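Local atomic coordinates of natural cytotoxicity triggering receptor 2 (Homo sapiens, PDB entry 1HKF), a protein that serves as an activating receptor on natural killer cells that may increase their efficiency in lysing tumour cells, here represented by its extracellular immunoglobulin V-type domain. Residues Cys55-Leu58 with Val59-Ser62; Asp90-Glu93 with Glu94-Gly97. One frame throughout, in Å; residues are numbered along the deposited sequence.

Contact 1 (Cys55-Leu58 with Val59-Ser62)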
ATOM      1  N   CYS A  55      19.608  -5.246  11.828  1.00 51.49           N
ATOM      2  CA  CYS A  55      18.308  -5.075  11.196  1.00 48.92           C
ATOM      3  C   CYS A  55      17.438  -6.089  11.915  1.00 48.18           C
ATOM      4  O   CYS A  55      17.614  -7.300  11.741  1.00 49.90           O
ATOM      5  CB  CYS A  55      18.366  -5.395   9.693  1.00 47.91           C
ATOM      6  SG  CYS A  55      16.918  -4.752   8.721  1.00 51.61           S
ATOM      7  N   ILE A  56      16.512  -5.592  12.726  1.00 45.16           N
ATOM      8  CA  ILE A  56      15.579  -6.402  13.510  1.00 42.70           C
ATOM      9  C   ILE A  56      14.442  -6.991  12.650  1.00 41.55           C
ATOM     10  O   ILE A  56      13.693  -6.250  11.978  1.00 40.53           O
ATOM     11  CB  ILE A  56      14.993  -5.522  14.582  1.00 43.67           C
ATOM     12  CG1 ILE A  56      16.152  -4.991  15.431  1.00 44.05           C
ATOM     13  CG2 ILE A  56      13.900  -6.270  15.351  1.00 44.09           C
ATOM     14  CD1 ILE A  56      15.753  -4.577  16.805  1.00 47.92           C
ATOM     15  N   ARG A  57      14.307  -8.313  12.681  1.00 39.46           N
ATOM     16  CA  ARG A  57      13.303  -9.006  11.870  1.00 38.43           C
ATOM     17  C   ARG A  57      11.911  -8.709  12.343  1.00 37.16           C
ATOM     18  O   ARG A  57      11.613  -8.923  13.499  1.00 38.41           O
ATOM     19  CB  ARG A  57      13.507 -10.512  11.925  1.00 37.85           C
ATOM     20  CG  ARG A  57      12.637 -11.292  10.942  1.00 39.70           C
ATOM     21  CD  ARG A  57      13.091 -11.039   9.501  1.00 41.82           C
ATOM     22  NE  ARG A  57      14.447 -11.557   9.261  1.00 44.38           N
ATOM     23  CZ  ARG A  57      14.734 -12.860   9.156  1.00 45.51           C
ATOM     24  NH1 ARG A  57      13.771 -13.775   9.262  1.00 42.84           N
ATOM     25  NH2 ARG A  57      15.986 -13.257   8.946  1.00 45.53           N
ATOM     26  N   LEU A  58      11.052  -8.247  11.447  1.00 35.39           N
ATOM     27  CA  LEU A  58       9.684  -7.927  11.822  1.00 34.59           C
ATOM     28  C   LEU A  58       8.717  -9.034  11.391  1.00 34.22           C
ATOM     29  O   LEU A  58       7.773  -9.354  12.098  1.00 35.08           O
ATOM     30  CB  LEU A  58       9.277  -6.583  11.200  1.00 34.24           C
ATOM     31  CG  LEU A  58      10.148  -5.412  11.718  1.00 35.69           C
ATOM     32  CD1 LEU A  58       9.732  -4.122  11.099  1.00 35.75           C
ATOM     33  CD2 LEU A  58      10.006  -5.312  13.196  1.00 34.95           C
ATOM     34  N   VAL A  59       8.967  -9.619  10.232  1.00 32.43           N
ATOM     35  CA  VAL A  59       8.126 -10.664   9.724  1.00 30.00           C
ATOM     36  C   VAL A  59       8.954 -11.444   8.663  1.00 29.87           C
ATOM     37  O   VAL A  59       9.809 -10.859   7.972  1.00 28.18           O
ATOM     38  CB  VAL A  59       6.832 -10.056   9.134  1.00 28.39           C
ATOM     39  CG1 VAL A  59       7.154  -9.086   8.037  1.00 29.45           C
ATOM     40  CG2 VAL A  59       5.923 -11.148   8.603  1.00 27.84           C
ATOM     41  N   THR A  60       8.661 -12.746   8.549  1.00 30.11           N
ATOM     42  CA  THR A  60       9.349 -13.672   7.657  1.00 31.52           C
ATOM     43  C   THR A  60       8.414 -14.666   6.993  1.00 31.58           C
ATOM     44  O   THR A  60       7.516 -15.183   7.643  1.00 32.74           O
ATOM     45  CB  THR A  60      10.360 -14.526   8.450  1.00 32.87           C
ATOM     46  OG1 THR A  60      11.177 -13.669   9.252  1.00 33.79           O
ATOM     47  CG2 THR A  60      11.280 -15.329   7.484  1.00 34.95           C
ATOM     48  N   SER A  61       8.616 -14.917   5.702  1.00 31.00           N
ATOM     49  CA  SER A  61       7.838 -15.929   4.976  1.00 29.81           C
ATOM     50  C   SER A  61       8.781 -17.132   4.908  1.00 31.90           C
ATOM     51  O   SER A  61       9.831 -17.038   4.248  1.00 30.05           O
ATOM     52  CB  SER A  61       7.573 -15.505   3.556  1.00 28.62           C
ATOM     53  OG  SER A  61       6.836 -16.511   2.893  1.00 26.33           O
ATOM     54  N   SER A  62       8.410 -18.227   5.579  1.00 31.25           N
ATOM     55  CA  SER A  62       9.216 -19.442   5.644  1.00 32.61           C
ATOM     56  C   SER A  62       8.849 -20.493   4.610  1.00 32.61           C
ATOM     57  O   SER A  62       9.638 -21.389   4.338  1.00 31.87           O
ATOM     58  CB  SER A  62       9.125 -20.054   7.058  1.00 33.16           C
ATOM     59  OG  SER A  62       9.793 -19.201   8.003  1.00 36.64           O
TER
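Arg57 and Thr60 reach each other on the outer strand 54-61, the C' strand of the V-type domain, and they illustrate how a classic beta bulge redirects side chains. In a regular strand, residues three apart would point to opposite faces. Here Leu58 and Val59 both stand opposite Trp46 of strand 43-49 and both form backbone hydrogen bonds with it; the helix-like turn of the chain at Leu58 adds the extra residue, and Arg57 and Thr60 come out on one side.

The arginine leaves CB with CG set opposite the backbone N (chi1 -171°), and two further bends at chi2 and chi3 fold the chain back over the threonine. Arg57 CG lies 3.3 Å from Thr60 OG1, and Arg57 CD keeps the same 3.3 Å from Thr60 OG1 while also lying 3.6 Å from the carbonyl oxygen Val59 O. The methylenes thus curl round the hydroxyl before the charged group arrives. Arg57 NE passes farther off, at 3.9 Å from Thr60 OG1. CZ then brings the end group round, and Arg57 NH1 meets Thr60 OG1 at 2.6 Å, with an N-H...O angle of 153°. The oxygen sits at the guanidinium edge, only 9° out of its plane. Arg57 NH1 also lies 3.4 Å from the methyl Thr60 CG2, and the two side chains cross at about a right angle.

Beneath the pair, Val59 packs toward Phe73 and Ile75 of strand 73-78, while Leu58 O receives a hydrogen bond from Thr70 OG1. Because the arginine donates to a neutral hydroxyl oxygen, the bond should fix the direction of the guanidinium without neutralising its positive charge.

Contact 2 (Asp90-Glu93 with Glu94-Gly97)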
ATOM      1  N   ASP A  90      -1.868   0.052   9.868  1.00 30.34           N
ATOM      2  CA  ASP A  90      -1.953   0.991  10.965  1.00 31.65           C
ATOM      3  C   ASP A  90      -0.651   1.737  11.237  1.00 29.93           C
ATOM      4  O   ASP A  90      -0.158   1.754  12.374  1.00 28.94           O
ATOM      5  CB  ASP A  90      -2.351   0.239  12.241  1.00 35.59           C
ATOM      6  CG  ASP A  90      -2.782   1.194  13.340  1.00 42.42           C
ATOM      7  OD1 ASP A  90      -3.501   2.194  12.988  1.00 44.63           O
ATOM      8  OD2 ASP A  90      -2.388   0.971  14.527  1.00 46.41           O
ATOM      9  N   LEU A  91      -0.076   2.351  10.211  1.00 30.70           N
ATOM     10  CA  LEU A  91       1.193   3.059  10.413  1.00 30.83           C
ATOM     11  C   LEU A  91       1.089   4.122  11.514  1.00 32.61           C
ATOM     12  O   LEU A  91       0.063   4.794  11.638  1.00 30.84           O
ATOM     13  CB  LEU A  91       1.669   3.732   9.111  1.00 28.29           C
ATOM     14  CG  LEU A  91       1.958   2.724   7.978  1.00 27.71           C
ATOM     15  CD1 LEU A  91       2.117   3.394   6.592  1.00 24.63           C
ATOM     16  CD2 LEU A  91       3.194   1.912   8.397  1.00 26.66           C
ATOM     17  N   ARG A  92       2.168   4.216  12.296  1.00 33.67           N
ATOM     18  CA  ARG A  92       2.376   5.196  13.345  1.00 35.82           C
ATOM     19  C   ARG A  92       3.685   5.930  13.023  1.00 35.99           C
ATOM     20  O   ARG A  92       4.603   5.382  12.357  1.00 35.95           O
ATOM     21  CB  ARG A  92       2.533   4.545  14.724  1.00 39.12           C
ATOM     22  CG  ARG A  92       1.238   4.076  15.265  1.00 44.66           C
ATOM     23  CD  ARG A  92       0.977   2.677  14.762  1.00 51.76           C
ATOM     24  NE  ARG A  92       1.742   1.738  15.560  1.00 54.00           N
ATOM     25  CZ  ARG A  92       1.185   0.752  16.238  1.00 54.87           C
ATOM     26  NH1 ARG A  92      -0.135   0.588  16.188  1.00 54.51           N
ATOM     27  NH2 ARG A  92       1.949  -0.035  16.983  1.00 55.64           N
ATOM     28  N   GLU A  93       3.790   7.141  13.543  1.00 34.65           N
ATOM     29  CA  GLU A  93       4.959   7.988  13.355  1.00 36.20           C
ATOM     30  C   GLU A  93       6.267   7.238  13.656  1.00 35.85           C
ATOM     31  O   GLU A  93       7.256   7.408  12.929  1.00 35.29           O
ATOM     32  CB  GLU A  93       4.822   9.215  14.263  1.00 38.29           C
ATOM     33  CG  GLU A  93       5.940  10.269  14.156  1.00 44.15           C
ATOM     34  CD  GLU A  93       5.878  11.317  15.299  1.00 45.21           C
ATOM     35  OE1 GLU A  93       6.729  11.264  16.249  1.00 46.66           O
ATOM     36  OE2 GLU A  93       4.967  12.169  15.236  1.00 44.42           O
ATOM     37  N   GLU A  94       6.238   6.407  14.702  1.00 35.23           N
ATOM     38  CA  GLU A  94       7.359   5.629  15.175  1.00 35.98           C
ATOM     39  C   GLU A  94       7.805   4.542  14.227  1.00 35.55           C
ATOM     40  O   GLU A  94       8.850   3.927  14.456  1.00 35.10           O
ATOM     41  CB  GLU A  94       7.046   4.955  16.499  1.00 39.44           C
ATOM     42  CG  GLU A  94       6.954   5.885  17.679  1.00 44.88           C
ATOM     43  CD  GLU A  94       5.636   6.642  17.723  1.00 47.48           C
ATOM     44  OE1 GLU A  94       4.718   6.295  16.928  1.00 46.22           O
ATOM     45  OE2 GLU A  94       5.531   7.578  18.575  1.00 50.20           O
ATOM     46  N   ASP A  95       7.011   4.273  13.198  1.00 34.11           N
ATOM     47  CA  ASP A  95       7.409   3.276  12.236  1.00 34.21           C
ATOM     48  C   ASP A  95       8.415   3.880  11.261  1.00 33.20           C
ATOM     49  O   ASP A  95       9.030   3.163  10.467  1.00 35.11           O
ATOM     50  CB  ASP A  95       6.208   2.754  11.435  1.00 34.19           C
ATOM     51  CG  ASP A  95       5.241   1.954  12.286  1.00 34.74           C
ATOM     52  OD1 ASP A  95       5.698   1.203  13.206  1.00 34.40           O
ATOM     53  OD2 ASP A  95       4.024   2.077  12.002  1.00 33.76           O
ATOM     54  N   SER A  96       8.575   5.185  11.309  1.00 31.71           N
ATOM     55  CA  SER A  96       9.465   5.872  10.399  1.00 32.02           C
ATOM     56  C   SER A  96      10.856   5.337  10.592  1.00 31.75           C
ATOM     57  O   SER A  96      11.256   5.017  11.710  1.00 29.58           O
ATOM     58  CB  SER A  96       9.432   7.393  10.655  1.00 32.18           C
ATOM     59  OG  SER A  96       8.314   8.003   9.993  1.00 33.59           O
ATOM     60  N   GLY A  97      11.604   5.235   9.507  1.00 31.38           N
ATOM     61  CA  GLY A  97      12.952   4.698   9.651  1.00 31.21           C
ATOM     62  C   GLY A  97      13.391   3.916   8.419  1.00 30.37           C
ATOM     63  O   GLY A  97      12.704   3.932   7.373  1.00 29.18           O
TER
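The guanidinium of Arg92 and the carboxylate of Asp95 lie with their planes 12° apart in the turn between the E and F strands of the V-type immunoglobulin fold. They are nevertheless not joined by a salt bridge: Arg92 NE stays 4.2 Å from Asp95 OD2, and none of the guanidinium N-H groups points at that oxygen, which lies well out of their plane. From this arginine OD2 takes the backbone instead, Arg92 N at 2.8 Å from Asp95 OD2, with a nearly straight bond (169°) that arrives from above the carboxylate plane, 43° out of it. A second arginine, Arg72, pairs its NH2 with Asp95 OD2 in a salt bridge, the link to the start of the D strand seen in many V domains. Arg92 NH1, for its part, makes a salt bridge with Asp90 OD2 at 2.8 Å, slightly tilted from the guanidinium plane.

Asp95, Gly97, Tyr99 and Cys101 form the familiar Asp-x-Gly-x-Tyr-x-Cys signature. Asp95 N returns a bond to Arg92 O at 2.8 Å, so backbone and side chain of the aspartate together clasp one residue of the short 3-10 turn. Tyr99 OH bonds Asp95 O, as in a tyrosine corner. With two arginines near it, the buried carboxylate probably stays ionised.

Glu94, bent at chi2, turns its OE1 back against Arg92 CB. At the end of the turn, Glu93 O takes Ser96 N at 3.1 Å, together with a weak bond from Ser96 OG, the oxygen that is also linked to Val121 N.

A bulged edge strand and a tight turn are separate local devices, closed within eight residues each, but one domain ties them together. The centres of contact 1 and contact 2 lie about 17 Å apart and their nearest atoms about 7 Å, without touching. Shared neighbours bridge them. Lys48 packs against Leu58 and sends NZ to Ser96 O; Tyr99 touches Leu58 while its hydroxyl holds Asp95. The chain leading into strand 73-78 serves both as well, Thr70 bonding Leu58 O and Arg72 pairing with Asp95. Contact 1 thus shapes an edge of one sheet, whereas contact 2 shapes the crossing between the two sheets of the sandwich.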